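Local coordinates for thermophilic dibenzothiophene desulfurization enzyme C (Paenibacillus sp. A11-2, PDB 5XDC), which probably oxidises dibenzothiophene to its 5-oxide and then to its 5,5-dioxide, using reduced FMN and molecular oxygen, at residues G125-E130 against L168-V173; F158-A163 against T210-V215; W247-Q252 against Q336-V341; L253-L258 against S343-A348; R264-E269 against F373-F378. All coordinates share one frame; numbering follows the deposited sequence. Where two conformers were deposited one is given.

Overall arrangement
From the N terminus, interaction 1 closes first, joining 125-130 to 168-173 in the beta domain. Interaction 2 starts inside that loop and ends beyond it, so the two cross. They also touch, and together they tie FMN-binding turns to the indole pocket. Both are complete before interaction 3 opens. Interactions 3, 4 and 5 then leave helix 247-276 one after another. Interactions 3 and 4 run to consecutive parts of helix 331-363 and touch through Gln252 and Lys345. Interaction 5 reaches the start of helix 376-385, at the far end of the helical domain. These three loops cross one another. Ser129 on Trp247 and Glu130 on Phe255 link the two domains.

Interaction 1 (G125-E130 against L168-V173); sequences GNASSE and LLVFAV
Ala127, Phe171 and Leu169 carry most of the join between two neighbouring parallel strands in the beta domain of the acyl-CoA dehydrogenase fold. The strands run 16° apart. Leu169 is held by two backbone hydrogen bonds. Its N donates to Gly125 O at 2.8 Å, and its O accepts from Ala127 N at 2.8 Å. Ala127 O takes a CA-H...O contact from Val170 CA at 3.2 Å, with Val170 CG1 beside the same oxygen. The peptide bond between Ala127 and Ser128 is cis, and the chain leads on into the turn at Ser128 and Ser129. Ser128 N is buried and has no partner in the model.

Phe171 packs against this turn. Its CG lies anti to the carbonyl carbon (chi1 -67°), which sets the ring beside Ser128 and Ser129. CD1 of Phe171 comes within 3.4 Å of Ser128 O, and CE1 of Phe171 meets Ser129 CB at 3.6 Å. Tyr100 of helix 85-104 meets the same ring edge-to-face. Leu169 and Asn126 share one face of the sheet, where Leu169 CD2 lies 4.1 Å from Asn126 ND2.

Asn126, Ser128 and Ser129 bind FMN in this protein, and their turn is fixed by its own side chains. Ser128 OG accepts from Glu130 N in an ST turn and also bonds Phe158 O. Asn126 OD1 accepts from Ser129 N at 2.9 Å, an Asx motif. The amide is gripped a second time, as Asn126 ND2 donates to Ser129 OG at 3.0 Å, with the hydroxyl 24° out of the amide plane.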
# COMPACT_ATOMS: atom_id res chain seq x y z
N GLY B 125 -14.00 -24.46 26.88
CA GLY B 125 -12.96 -23.47 27.07
C GLY B 125 -11.57 -24.07 26.92
O GLY B 125 -11.38 -25.29 26.82
N ASN B 126 -10.57 -23.18 26.89
CA ASN B 126 -9.22 -23.53 26.49
C ASN B 126 -8.23 -23.10 27.57
O ASN B 126 -8.27 -21.95 28.02
CB ASN B 126 -8.90 -22.86 25.15
CG ASN B 126 -7.59 -23.28 24.58
OD1 ASN B 126 -6.58 -22.61 24.77
ND2 ASN B 126 -7.59 -24.40 23.87
N ALA B 127 -7.35 -24.02 27.98
CA ALA B 127 -6.33 -23.71 28.98
C ALA B 127 -5.13 -24.64 28.91
O ALA B 127 -4.94 -25.46 29.79
CB ALA B 127 -6.93 -23.78 30.36
N SER B 128 -4.28 -24.52 27.89
CA SER B 128 -4.38 -23.57 26.81
C SER B 128 -3.56 -24.15 25.67
O SER B 128 -2.51 -24.74 25.91
CB SER B 128 -3.82 -22.20 27.22
OG SER B 128 -3.58 -21.40 26.07
N SER B 129 -4.03 -24.00 24.43
CA SER B 129 -3.27 -24.46 23.29
C SER B 129 -2.44 -23.35 22.67
O SER B 129 -1.87 -23.54 21.58
CB SER B 129 -4.19 -25.09 22.24
OG SER B 129 -5.30 -24.28 21.93
N GLU B 130 -2.33 -22.21 23.35
CA GLU B 130 -1.61 -21.03 22.88
C GLU B 130 -0.46 -20.76 23.83
O GLU B 130 -0.53 -19.88 24.69
CB GLU B 130 -2.58 -19.86 22.78
CG GLU B 130 -3.57 -20.08 21.65
CD GLU B 130 -4.77 -19.17 21.67
OE1 GLU B 130 -4.86 -18.27 22.53
OE2 GLU B 130 -5.62 -19.37 20.79
N LEU B 168 -12.79 -27.67 30.20
CA LEU B 168 -11.56 -27.04 29.73
C LEU B 168 -10.69 -28.06 29.00
O LEU B 168 -10.43 -29.15 29.52
CB LEU B 168 -10.75 -26.45 30.89
CG LEU B 168 -11.42 -25.34 31.69
CD1 LEU B 168 -10.59 -24.98 32.92
CD2 LEU B 168 -11.61 -24.13 30.81
N LEU B 169 -10.23 -27.68 27.82
CA LEU B 169 -9.18 -28.41 27.13
C LEU B 169 -7.84 -27.95 27.68
O LEU B 169 -7.44 -26.80 27.48
CB LEU B 169 -9.29 -28.16 25.63
CG LEU B 169 -8.24 -28.83 24.75
CD1 LEU B 169 -8.33 -30.37 24.85
CD2 LEU B 169 -8.38 -28.37 23.29
N VAL B 170 -7.14 -28.84 28.38
CA VAL B 170 -5.95 -28.48 29.15
C VAL B 170 -4.74 -29.16 28.53
O VAL B 170 -4.82 -30.29 28.05
CB VAL B 170 -6.11 -28.87 30.64
CG1 VAL B 170 -4.85 -28.58 31.41
CG2 VAL B 170 -7.28 -28.13 31.26
N PHE B 171 -3.61 -28.44 28.52
CA PHE B 171 -2.33 -28.95 28.03
C PHE B 171 -1.27 -28.80 29.10
O PHE B 171 -1.21 -27.77 29.79
CB PHE B 171 -1.89 -28.20 26.78
CG PHE B 171 -2.77 -28.45 25.59
CD1 PHE B 171 -3.94 -27.73 25.42
CD2 PHE B 171 -2.42 -29.38 24.64
CE1 PHE B 171 -4.75 -27.96 24.32
CE2 PHE B 171 -3.25 -29.61 23.54
CZ PHE B 171 -4.40 -28.89 23.39
N ALA B 172 -0.41 -29.81 29.23
CA ALA B 172 0.68 -29.78 30.19
C ALA B 172 1.83 -30.62 29.66
O ALA B 172 1.67 -31.41 28.73
CB ALA B 172 0.24 -30.30 31.57
N VAL B 173 3.02 -30.43 30.25
CA VAL B 173 4.21 -31.19 29.87
C VAL B 173 4.57 -32.13 31.01
O VAL B 173 4.61 -31.73 32.18
CB VAL B 173 5.40 -30.27 29.55
CG1 VAL B 173 5.16 -29.60 28.22
CG2 VAL B 173 5.61 -29.25 30.66

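Interaction 2 (F158-A163 against T210-V215); sequences FCSGSA and TDSGSV. With IND (indole), chain J.
Cys159 N donates to Gly213 O at 2.9 Å, and Gly161 N to Thr210 O at 2.9 Å. Both N-H groups approach nearly along the C=O axis. They fasten a type II beta turn, Cys159 to Ser162, to the loop 210-215 in the beta domain. Gly161 takes the positive phi of that turn, a conformation that suits glycine. Ser160 OG and Ser212 OG form a hydrogen bond of 3.2 Å in which either could donate.

Two carbonyl oxygens, Cys159 O and Asp211 O, lie 3.0 Å apart and cannot bond each other. The hydroxyl of Ser162 is within hydrogen-bonding distance of both, but its single proton can serve one at a time. A water that donates to Ser214 O also reaches this hydroxyl weakly.

The paired serines face the bound indole. Ser212 OG comes within 3.2 Å of indole C2. Its chi1 of -66° sets OG anti to the carbonyl carbon and so turns it to the indole and to Ser160 OG. Thr210 OG1 lies near the same indole carbon. Phe158 CD1 closes in on indole C4 at 3.5 Å, and Ala369 of the second subunit packs on this phenylalanine.

Away from the pocket, Ala163 CB rests on the carboxylate carbon CG of Asp211 at 3.5 Å, while Asp211 OD2 bonds Thr41. Val215 CG2 sits against Ser162 CB and, at 3.7 Å, against Cys159 CB.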
# COMPACT_ATOMS: atom_id res chain seq x y z
N PHE B 158 -3.29 -16.91 28.70
CA PHE B 158 -4.08 -16.88 27.47
C PHE B 158 -4.96 -18.12 27.35
O PHE B 158 -4.85 -18.92 26.43
CB PHE B 158 -3.18 -16.73 26.24
CG PHE B 158 -2.70 -15.32 26.03
CD1 PHE B 158 -3.48 -14.40 25.33
CD2 PHE B 158 -1.48 -14.91 26.53
CE1 PHE B 158 -3.04 -13.10 25.14
CE2 PHE B 158 -1.03 -13.61 26.34
CZ PHE B 158 -1.82 -12.70 25.64
N CYS B 159 -5.87 -18.22 28.31
CA CYS B 159 -6.82 -19.33 28.39
C CYS B 159 -8.19 -18.87 27.88
O CYS B 159 -9.14 -18.66 28.64
CB CYS B 159 -6.90 -19.83 29.83
SG CYS B 159 -5.38 -20.49 30.44
N SER B 160 -8.28 -18.72 26.56
CA SER B 160 -9.48 -18.15 25.97
C SER B 160 -10.74 -18.92 26.37
O SER B 160 -10.77 -20.15 26.36
CB SER B 160 -9.36 -18.14 24.45
OG SER B 160 -8.19 -17.43 24.06
N GLY B 161 -11.79 -18.18 26.70
CA GLY B 161 -13.05 -18.79 27.05
C GLY B 161 -13.00 -19.63 28.30
O GLY B 161 -13.82 -20.54 28.47
N SER B 162 -12.07 -19.33 29.21
CA SER B 162 -11.89 -20.18 30.38
C SER B 162 -12.93 -19.93 31.47
O SER B 162 -13.03 -20.73 32.39
CB SER B 162 -10.48 -19.99 30.96
OG SER B 162 -10.20 -18.63 31.24
N ALA B 163 -13.70 -18.85 31.38
CA ALA B 163 -14.74 -18.58 32.36
C ALA B 163 -16.06 -19.16 31.88
O ALA B 163 -16.34 -19.16 30.68
CB ALA B 163 -14.90 -17.07 32.59
N THR B 210 -13.66 -12.09 26.04
CA THR B 210 -13.26 -13.46 25.73
C THR B 210 -12.66 -14.19 26.93
O THR B 210 -12.29 -15.36 26.79
CB THR B 210 -12.25 -13.49 24.58
OG1 THR B 210 -11.04 -12.79 24.94
CG2 THR B 210 -12.87 -12.88 23.31
N ASP B 211 -12.55 -13.53 28.09
CA ASP B 211 -11.96 -14.13 29.29
C ASP B 211 -10.70 -14.94 28.98
O ASP B 211 -10.57 -16.12 29.32
CB ASP B 211 -12.99 -14.97 30.02
CG ASP B 211 -13.76 -14.15 31.03
OD1 ASP B 211 -13.15 -13.73 32.04
OD2 ASP B 211 -14.95 -13.93 30.79
N SER B 212 -9.74 -14.25 28.36
CA SER B 212 -8.50 -14.86 27.91
C SER B 212 -7.37 -14.63 28.90
O SER B 212 -6.19 -14.61 28.52
CB SER B 212 -8.13 -14.33 26.52
OG SER B 212 -9.09 -14.76 25.57
N GLY B 213 -7.71 -14.48 30.17
CA GLY B 213 -6.73 -14.45 31.22
C GLY B 213 -6.15 -15.81 31.57
O GLY B 213 -6.14 -16.72 30.74
N SER B 214 -5.68 -15.96 32.80
CA SER B 214 -4.93 -17.14 33.19
C SER B 214 -5.79 -18.10 34.00
O SER B 214 -6.86 -17.76 34.52
CB SER B 214 -3.68 -16.75 33.99
OG SER B 214 -4.02 -16.06 35.16
N VAL B 215 -5.31 -19.34 34.07
CA VAL B 215 -5.90 -20.39 34.89
C VAL B 215 -4.77 -21.00 35.70
O VAL B 215 -3.72 -21.35 35.14
CB VAL B 215 -6.59 -21.48 34.04
CG1 VAL B 215 -7.04 -22.65 34.93
CG2 VAL B 215 -7.78 -20.89 33.30
N1 IND J . -7.33 -12.23 22.42
C2 IND J . -8.03 -13.21 23.00
C3 IND J . -7.21 -14.19 22.96
C4 IND J . -4.93 -14.83 22.20
C5 IND J . -3.81 -14.28 21.56
C6 IND J . -3.81 -12.93 21.16
C7 IND J . -4.93 -12.14 21.38
C8 IND J . -6.03 -12.67 22.01
C9 IND J . -6.03 -14.05 22.42
O HOH W 1 -8.98 -16.31 33.51

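Interaction 3 (W247-Q252 against Q336-V341); sequences WTPITQ and QLMVQV
Pro249 meets three side chains of the segment 336-341. Its CB touches Leu337 CD2 at 3.9 Å and Val341 CG2 at 4.0 Å, and its CD touches Met338 SD at 3.8 Å. Leu337 and Met338 each cross the proline ring at about a right angle. Val341 CG1 fits between Pro249 O, at 3.5 Å, and Gln252 CB.

Met338 spans from Pro249 to Gln252. Its CG is anti to the backbone N (chi1 -174°), and bends at chi2 and chi3 bring SD across Pro249. The methyl CE then ends 4.0 Å from Gln252 CG. With an alanine at Met338, a gap would probably open beside Pro249 CD, and Gln252 CG would lose the methyl CE packed against it.

These residues lie on helices 247-276 and 331-363, which run nearly parallel in the helical domain. Their axes here are 9.1 Å apart and 18° from parallel. Pro249 belongs to the first turn of its helix, where a residue without an N-H costs no helical bond. Val316 of helix 293-324 packs on both Leu337 and Val341. The amide of Gln252 is held beyond the contact by Lys345 and Asp389. Across the interface itself there is no hydrogen bond. The two helices therefore meet here mainly by van der Waals packing, and the Gln252 amide at the edge finds its partners farther on.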
# COMPACT_ATOMS: atom_id res chain seq x y z
N TRP B 247 -5.73 -30.02 13.17
CA TRP B 247 -6.21 -29.08 14.17
C TRP B 247 -5.74 -27.66 13.85
O TRP B 247 -6.52 -26.70 13.97
CB TRP B 247 -5.74 -29.48 15.57
CG TRP B 247 -6.16 -28.48 16.59
CD1 TRP B 247 -7.37 -28.40 17.19
CD2 TRP B 247 -5.41 -27.35 17.05
NE1 TRP B 247 -7.41 -27.32 18.04
CE2 TRP B 247 -6.21 -26.66 17.97
CE3 TRP B 247 -4.12 -26.88 16.79
CZ2 TRP B 247 -5.78 -25.50 18.62
CZ3 TRP B 247 -3.69 -25.73 17.44
CH2 TRP B 247 -4.52 -25.06 18.34
N THR B 248 -4.49 -27.51 13.42
CA THR B 248 -3.95 -26.16 13.21
C THR B 248 -4.59 -25.47 12.02
O THR B 248 -5.08 -24.34 12.19
CB THR B 248 -2.43 -26.21 13.06
OG1 THR B 248 -1.91 -27.19 13.96
CG2 THR B 248 -1.83 -24.84 13.39
N PRO B 249 -4.64 -26.05 10.81
CA PRO B 249 -5.35 -25.35 9.73
C PRO B 249 -6.80 -25.07 10.06
O PRO B 249 -7.29 -23.98 9.75
CB PRO B 249 -5.19 -26.28 8.52
CG PRO B 249 -4.70 -27.59 9.08
CD PRO B 249 -3.95 -27.26 10.32
N ILE B 250 -7.50 -26.01 10.71
CA ILE B 250 -8.88 -25.76 11.11
C ILE B 250 -8.96 -24.51 11.98
O ILE B 250 -9.82 -23.65 11.78
CB ILE B 250 -9.45 -26.98 11.87
CG1 ILE B 250 -9.70 -28.12 10.88
CG2 ILE B 250 -10.74 -26.61 12.60
CD1 ILE B 250 -10.02 -29.44 11.56
N THR B 251 -8.08 -24.43 12.96
CA THR B 251 -8.13 -23.35 13.94
C THR B 251 -7.69 -22.03 13.32
O THR B 251 -8.28 -20.98 13.59
CB THR B 251 -7.27 -23.72 15.14
OG1 THR B 251 -7.82 -24.88 15.78
CG2 THR B 251 -7.20 -22.58 16.17
N GLN B 252 -6.67 -22.07 12.48
CA GLN B 252 -6.22 -20.85 11.80
C GLN B 252 -7.28 -20.34 10.84
O GLN B 252 -7.39 -19.13 10.64
CB GLN B 252 -4.89 -21.13 11.11
CG GLN B 252 -3.75 -21.34 12.08
CD GLN B 252 -3.23 -20.02 12.64
OE1 GLN B 252 -3.16 -19.03 11.91
NE2 GLN B 252 -2.88 -19.99 13.91
N GLN B 336 -0.84 -28.72 1.96
CA GLN B 336 -1.56 -27.89 1.00
C GLN B 336 -2.71 -27.15 1.68
O GLN B 336 -2.94 -25.97 1.41
CB GLN B 336 -2.11 -28.72 -0.15
CG GLN B 336 -1.04 -29.26 -1.07
CD GLN B 336 -1.60 -30.16 -2.14
OE1 GLN B 336 -2.82 -30.24 -2.32
NE2 GLN B 336 -0.72 -30.84 -2.87
N LEU B 337 -3.44 -27.83 2.56
CA LEU B 337 -4.52 -27.15 3.25
C LEU B 337 -3.98 -26.02 4.12
O LEU B 337 -4.53 -24.92 4.12
CB LEU B 337 -5.31 -28.14 4.10
CG LEU B 337 -6.41 -27.47 4.92
CD1 LEU B 337 -7.47 -26.77 4.10
CD2 LEU B 337 -7.04 -28.47 5.89
N MET B 338 -2.90 -26.28 4.86
CA MET B 338 -2.35 -25.24 5.72
C MET B 338 -1.88 -24.04 4.91
O MET B 338 -2.05 -22.89 5.33
CB MET B 338 -1.20 -25.81 6.55
CG MET B 338 -0.65 -24.82 7.59
SD MET B 338 -1.82 -24.43 8.91
CE MET B 338 -2.03 -22.65 8.66
N VAL B 339 -1.29 -24.28 3.74
CA VAL B 339 -0.89 -23.16 2.88
C VAL B 339 -2.11 -22.36 2.45
O VAL B 339 -2.10 -21.13 2.45
CB VAL B 339 -0.07 -23.68 1.68
CG1 VAL B 339 0.16 -22.58 0.65
CG2 VAL B 339 1.25 -24.22 2.16
N GLN B 340 -3.19 -23.05 2.05
CA GLN B 340 -4.40 -22.34 1.62
C GLN B 340 -5.01 -21.55 2.77
O GLN B 340 -5.50 -20.43 2.57
CB GLN B 340 -5.42 -23.32 1.06
CG GLN B 340 -5.09 -23.92 -0.32
CD GLN B 340 -5.06 -22.89 -1.46
OE1 GLN B 340 -6.00 -22.11 -1.66
NE2 GLN B 340 -3.98 -22.91 -2.23
N VAL B 341 -5.00 -22.11 3.99
CA VAL B 341 -5.52 -21.41 5.16
C VAL B 341 -4.65 -20.21 5.48
O VAL B 341 -5.15 -19.11 5.75
CB VAL B 341 -5.61 -22.37 6.36
CG1 VAL B 341 -5.87 -21.60 7.66
CG2 VAL B 341 -6.72 -23.40 6.13

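Interaction 4 (L253-L258 against S343-A348); sequences LIFTHL and SAKIVA
Lys345 lies against Thr256 where two nearly parallel helices of the acyl-CoA dehydrogenase helical bundle pack. The helices are 247-276 and 331-363, and here their axes stand 24° from parallel. The lysine starts close to its neighbour, with CB 3.2 Å from Thr256 OG1. CG follows at 3.6 Å from the same oxygen. With CG anti to the backbone N (chi1 -166°) and the chain extended through CD and CE, the lysine passes the threonine obliquely and carries NZ past the edge of Phe255. NZ arrives 4.4 Å from Phe255 CD2. It lies at the ring edge, near the ring plane, so this is not a cation-pi contact. NZ forms a salt bridge with Asp389 and a hydrogen bond with Gln252 OE1.

Thr256 OG1 bonds Gln252 O, one turn back in its own helix. That bond occupies the hydroxyl proton, and the oxygen's contacts with the lysine are to carbon. The Phe255 ring also meets Tyr93, which binds FMN, and His385 and His388 of the indole pocket. The lysine thus stands one layer behind that site. On the outer side of helix 331-363, Ile346 and Val347 pack on the third subunit.

The methyl branch of Thr256 completes the fit. CG2 settles between two small residues one turn apart, 4.0 Å from Ala344 CB and 3.9 Å from Ala348 CB.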
# COMPACT_ATOMS: atom_id res chain seq x y z
N LEU B 253 -8.11 -21.23 10.28
CA LEU B 253 -9.22 -20.76 9.46
C LEU B 253 -10.39 -20.24 10.29
O LEU B 253 -11.14 -19.36 9.83
CB LEU B 253 -9.69 -21.86 8.50
CG LEU B 253 -10.58 -21.40 7.36
CD1 LEU B 253 -9.86 -20.46 6.43
CD2 LEU B 253 -11.09 -22.59 6.56
N ILE B 254 -10.56 -20.73 11.54
CA ILE B 254 -11.48 -20.09 12.47
C ILE B 254 -11.08 -18.63 12.67
O ILE B 254 -11.91 -17.72 12.57
CB ILE B 254 -11.53 -20.85 13.81
CG1 ILE B 254 -12.24 -22.19 13.63
CG2 ILE B 254 -12.24 -20.04 14.87
CD1 ILE B 254 -12.07 -23.14 14.83
N PHE B 255 -9.80 -18.39 12.96
CA PHE B 255 -9.33 -17.02 13.15
C PHE B 255 -9.60 -16.18 11.91
O PHE B 255 -10.03 -15.02 12.00
CB PHE B 255 -7.83 -17.01 13.47
CG PHE B 255 -7.45 -17.79 14.71
CD1 PHE B 255 -8.37 -18.06 15.70
CD2 PHE B 255 -6.13 -18.20 14.90
CE1 PHE B 255 -8.00 -18.76 16.85
CE2 PHE B 255 -5.76 -18.90 16.04
CZ PHE B 255 -6.70 -19.18 17.02
N THR B 256 -9.34 -16.75 10.73
CA THR B 256 -9.58 -16.05 9.47
C THR B 256 -11.01 -15.56 9.38
O THR B 256 -11.27 -14.42 8.97
CB THR B 256 -9.25 -16.98 8.30
OG1 THR B 256 -7.88 -17.36 8.34
CG2 THR B 256 -9.52 -16.30 6.96
N HIS B 257 -11.97 -16.40 9.77
CA HIS B 257 -13.37 -16.00 9.72
C HIS B 257 -13.74 -14.98 10.81
O HIS B 257 -14.68 -14.20 10.62
CB HIS B 257 -14.23 -17.25 9.81
CG HIS B 257 -14.30 -18.00 8.51
ND1 HIS B 257 -13.32 -18.88 8.11
CD2 HIS B 257 -15.19 -17.94 7.50
CE1 HIS B 257 -13.62 -19.35 6.91
NE2 HIS B 257 -14.75 -18.80 6.51
N LEU B 258 -13.03 -14.96 11.94
CA LEU B 258 -13.19 -13.84 12.87
C LEU B 258 -12.83 -12.54 12.19
O LEU B 258 -13.57 -11.54 12.30
CB LEU B 258 -12.31 -14.03 14.11
CG LEU B 258 -12.60 -15.24 15.01
CD1 LEU B 258 -11.64 -15.23 16.17
CD2 LEU B 258 -14.05 -15.20 15.50
N SER B 343 -2.83 -18.50 3.50
CA SER B 343 -3.07 -17.47 2.50
C SER B 343 -4.33 -16.68 2.81
O SER B 343 -4.33 -15.45 2.77
CB SER B 343 -3.17 -18.11 1.11
OG SER B 343 -1.94 -18.69 0.70
N ALA B 344 -5.43 -17.39 3.11
CA ALA B 344 -6.66 -16.71 3.47
C ALA B 344 -6.48 -15.84 4.71
O ALA B 344 -6.99 -14.71 4.77
CB ALA B 344 -7.77 -17.74 3.69
N LYS B 345 -5.74 -16.34 5.71
CA LYS B 345 -5.53 -15.56 6.93
C LYS B 345 -4.73 -14.30 6.65
O LYS B 345 -5.02 -13.24 7.22
CB LYS B 345 -4.82 -16.40 7.97
CG LYS B 345 -4.86 -15.78 9.36
CD LYS B 345 -3.89 -16.48 10.27
CE LYS B 345 -3.96 -15.90 11.65
NZ LYS B 345 -2.89 -16.44 12.48
N ILE B 346 -3.70 -14.40 5.80
CA ILE B 346 -2.87 -13.24 5.46
C ILE B 346 -3.73 -12.14 4.84
O ILE B 346 -3.69 -10.97 5.26
CB ILE B 346 -1.74 -13.67 4.51
CG1 ILE B 346 -0.72 -14.55 5.24
CG2 ILE B 346 -1.04 -12.44 3.90
CD1 ILE B 346 0.14 -15.37 4.31
N VAL B 347 -4.53 -12.50 3.83
CA VAL B 347 -5.37 -11.52 3.16
C VAL B 347 -6.39 -10.93 4.13
O VAL B 347 -6.63 -9.71 4.14
CB VAL B 347 -6.03 -12.17 1.93
CG1 VAL B 347 -7.06 -11.24 1.33
CG2 VAL B 347 -4.97 -12.54 0.92
N ALA B 348 -7.03 -11.78 4.94
CA ALA B 348 -8.03 -11.30 5.89
C ALA B 348 -7.42 -10.39 6.94
O ALA B 348 -8.06 -9.40 7.34
CB ALA B 348 -8.72 -12.48 6.57

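Interaction 5 (R264-E269 against F373-F378); sequences RGALEE and FGFDRF
Ala266 CA sits over the face of the Phe378 ring, in a CH-pi contact that sets helix 247-276 against the start of helix 376-385 in the helical domain. Ala266 CA is 3.7 Å from the ring centroid and only 6° off the ring normal. Ala266 CB adds an apolar touch to Phe378 CG at 3.6 Å. The opposite face of this ring carries the guanidinium carbon of Arg377, offset toward the rim. Phe378 also comes close to Gly265, where a side chain would crowd CE1. A serine in place of Phe378 would probably open a gap over Ala266 and leave the Arg377 guanidinium without its flat support.

Phe375 and Phe373 meet oxygen atoms and the Glu269 chain, and CB and CG of Glu269 also pack on Phe378 CE2. Phe375 turns its edge to helix 247-276, with CE1 3.3 Å from Ala266 O. Glu269 CG lies at the same edge, 3.8 Å from Phe375 CD1. Glu269 has CG anti to the backbone N (chi1 175°) and bends at chi2, which carries its carboxylate to Phe373. There OE1 of Glu269 stands 3.4 Å from Phe373 CE1.

One water provides the polar link. It donates to Glu269 OE1 at 2.8 Å and to Phe373 O at 2.9 Å. Arg33 also donates to Phe373 O.

No direct hydrogen bond joins the two segments. The edge of Phe375 is likely to bear slight positive charge and so to suit the carbonyl oxygen of Ala266. Ring faces and ring edges therefore hold this corner, with one water bridging Glu269 OE1 to Phe373 O.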
# COMPACT_ATOMS: atom_id res chain seq x y z
N ARG B 264 -16.54 -7.31 7.76
CA ARG B 264 -17.88 -7.09 7.22
C ARG B 264 -18.72 -6.24 8.17
O ARG B 264 -19.40 -5.31 7.74
CB ARG B 264 -18.56 -8.42 6.93
CG ARG B 264 -20.01 -8.26 6.45
CD ARG B 264 -20.54 -9.51 5.74
NE ARG B 264 -19.97 -9.66 4.39
CZ ARG B 264 -20.41 -9.04 3.30
NH1 ARG B 264 -21.44 -8.19 3.37
NH2 ARG B 264 -19.82 -9.26 2.12
N GLY B 265 -18.65 -6.52 9.47
CA GLY B 265 -19.40 -5.72 10.42
C GLY B 265 -18.97 -4.26 10.42
O GLY B 265 -19.81 -3.36 10.49
N ALA B 266 -17.66 -4.03 10.36
CA ALA B 266 -17.14 -2.67 10.32
C ALA B 266 -17.61 -1.94 9.07
O ALA B 266 -18.02 -0.78 9.12
CB ALA B 266 -15.61 -2.71 10.37
N LEU B 267 -17.53 -2.60 7.92
CA LEU B 267 -17.91 -1.94 6.68
C LEU B 267 -19.40 -1.58 6.68
O LEU B 267 -19.77 -0.48 6.27
CB LEU B 267 -17.56 -2.84 5.49
CG LEU B 267 -17.35 -2.22 4.11
CD1 LEU B 267 -16.35 -1.10 4.11
CD2 LEU B 267 -16.90 -3.33 3.14
N GLU B 268 -20.26 -2.50 7.12
CA GLU B 268 -21.69 -2.22 7.19
C GLU B 268 -21.99 -1.12 8.19
O GLU B 268 -22.81 -0.23 7.92
CB GLU B 268 -22.47 -3.48 7.55
CG GLU B 268 -22.49 -4.55 6.48
CD GLU B 268 -23.39 -4.20 5.30
OE1 GLU B 268 -23.88 -3.05 5.22
OE2 GLU B 268 -23.59 -5.08 4.44
N GLU B 269 -21.35 -1.14 9.36
CA GLU B 269 -21.60 -0.10 10.35
C GLU B 269 -21.15 1.26 9.83
O GLU B 269 -21.83 2.27 10.05
CB GLU B 269 -20.88 -0.43 11.66
CG GLU B 269 -20.95 0.63 12.75
CD GLU B 269 -22.29 0.66 13.48
OE1 GLU B 269 -22.42 1.49 14.41
OE2 GLU B 269 -23.20 -0.12 13.11
N PHE B 373 -20.03 6.82 19.61
CA PHE B 373 -20.27 6.05 18.39
C PHE B 373 -19.64 4.66 18.51
O PHE B 373 -20.25 3.64 18.16
CB PHE B 373 -19.73 6.83 17.19
CG PHE B 373 -19.88 6.13 15.85
CD1 PHE B 373 -20.91 5.24 15.61
CD2 PHE B 373 -18.97 6.39 14.83
CE1 PHE B 373 -21.02 4.61 14.38
CE2 PHE B 373 -19.10 5.76 13.60
CZ PHE B 373 -20.12 4.88 13.38
N GLY B 374 -18.42 4.60 19.04
CA GLY B 374 -17.81 3.33 19.39
C GLY B 374 -17.29 2.52 18.23
O GLY B 374 -17.06 1.32 18.38
N PHE B 375 -17.06 3.15 17.08
CA PHE B 375 -16.65 2.40 15.89
C PHE B 375 -15.26 1.81 16.05
O PHE B 375 -14.94 0.80 15.41
CB PHE B 375 -16.71 3.32 14.67
CG PHE B 375 -16.37 2.63 13.38
CD1 PHE B 375 -17.34 1.93 12.69
CD2 PHE B 375 -15.09 2.70 12.86
CE1 PHE B 375 -17.03 1.30 11.52
CE2 PHE B 375 -14.79 2.06 11.68
CZ PHE B 375 -15.76 1.37 11.02
N ASP B 376 -14.43 2.41 16.91
CA ASP B 376 -13.09 1.92 17.14
C ASP B 376 -13.06 0.51 17.71
O ASP B 376 -12.00 -0.10 17.71
CB ASP B 376 -12.35 2.87 18.08
CG ASP B 376 -13.00 2.96 19.42
OD1 ASP B 376 -14.16 3.42 19.50
OD2 ASP B 376 -12.34 2.59 20.42
N ARG B 377 -14.19 0.01 18.21
CA ARG B 377 -14.26 -1.37 18.68
C ARG B 377 -13.79 -2.36 17.61
O ARG B 377 -13.12 -3.35 17.92
CB ARG B 377 -15.69 -1.70 19.11
CG ARG B 377 -15.90 -3.11 19.56
CD ARG B 377 -17.33 -3.29 20.09
NE ARG B 377 -18.34 -2.88 19.11
CZ ARG B 377 -18.84 -3.65 18.16
NH1 ARG B 377 -18.46 -4.92 18.06
NH2 ARG B 377 -19.73 -3.16 17.32
N PHE B 378 -14.15 -2.12 16.35
CA PHE B 378 -13.76 -3.05 15.29
C PHE B 378 -12.24 -3.11 15.14
O PHE B 378 -11.65 -4.20 15.12
CB PHE B 378 -14.43 -2.65 13.98
CG PHE B 378 -15.94 -2.75 14.00
CD1 PHE B 378 -16.57 -3.98 13.85
CD2 PHE B 378 -16.72 -1.61 14.14
CE1 PHE B 378 -17.96 -4.06 13.86
CE2 PHE B 378 -18.10 -1.68 14.15
CZ PHE B 378 -18.72 -2.92 14.02
O HOH W 2 -20.14 1.62 16.02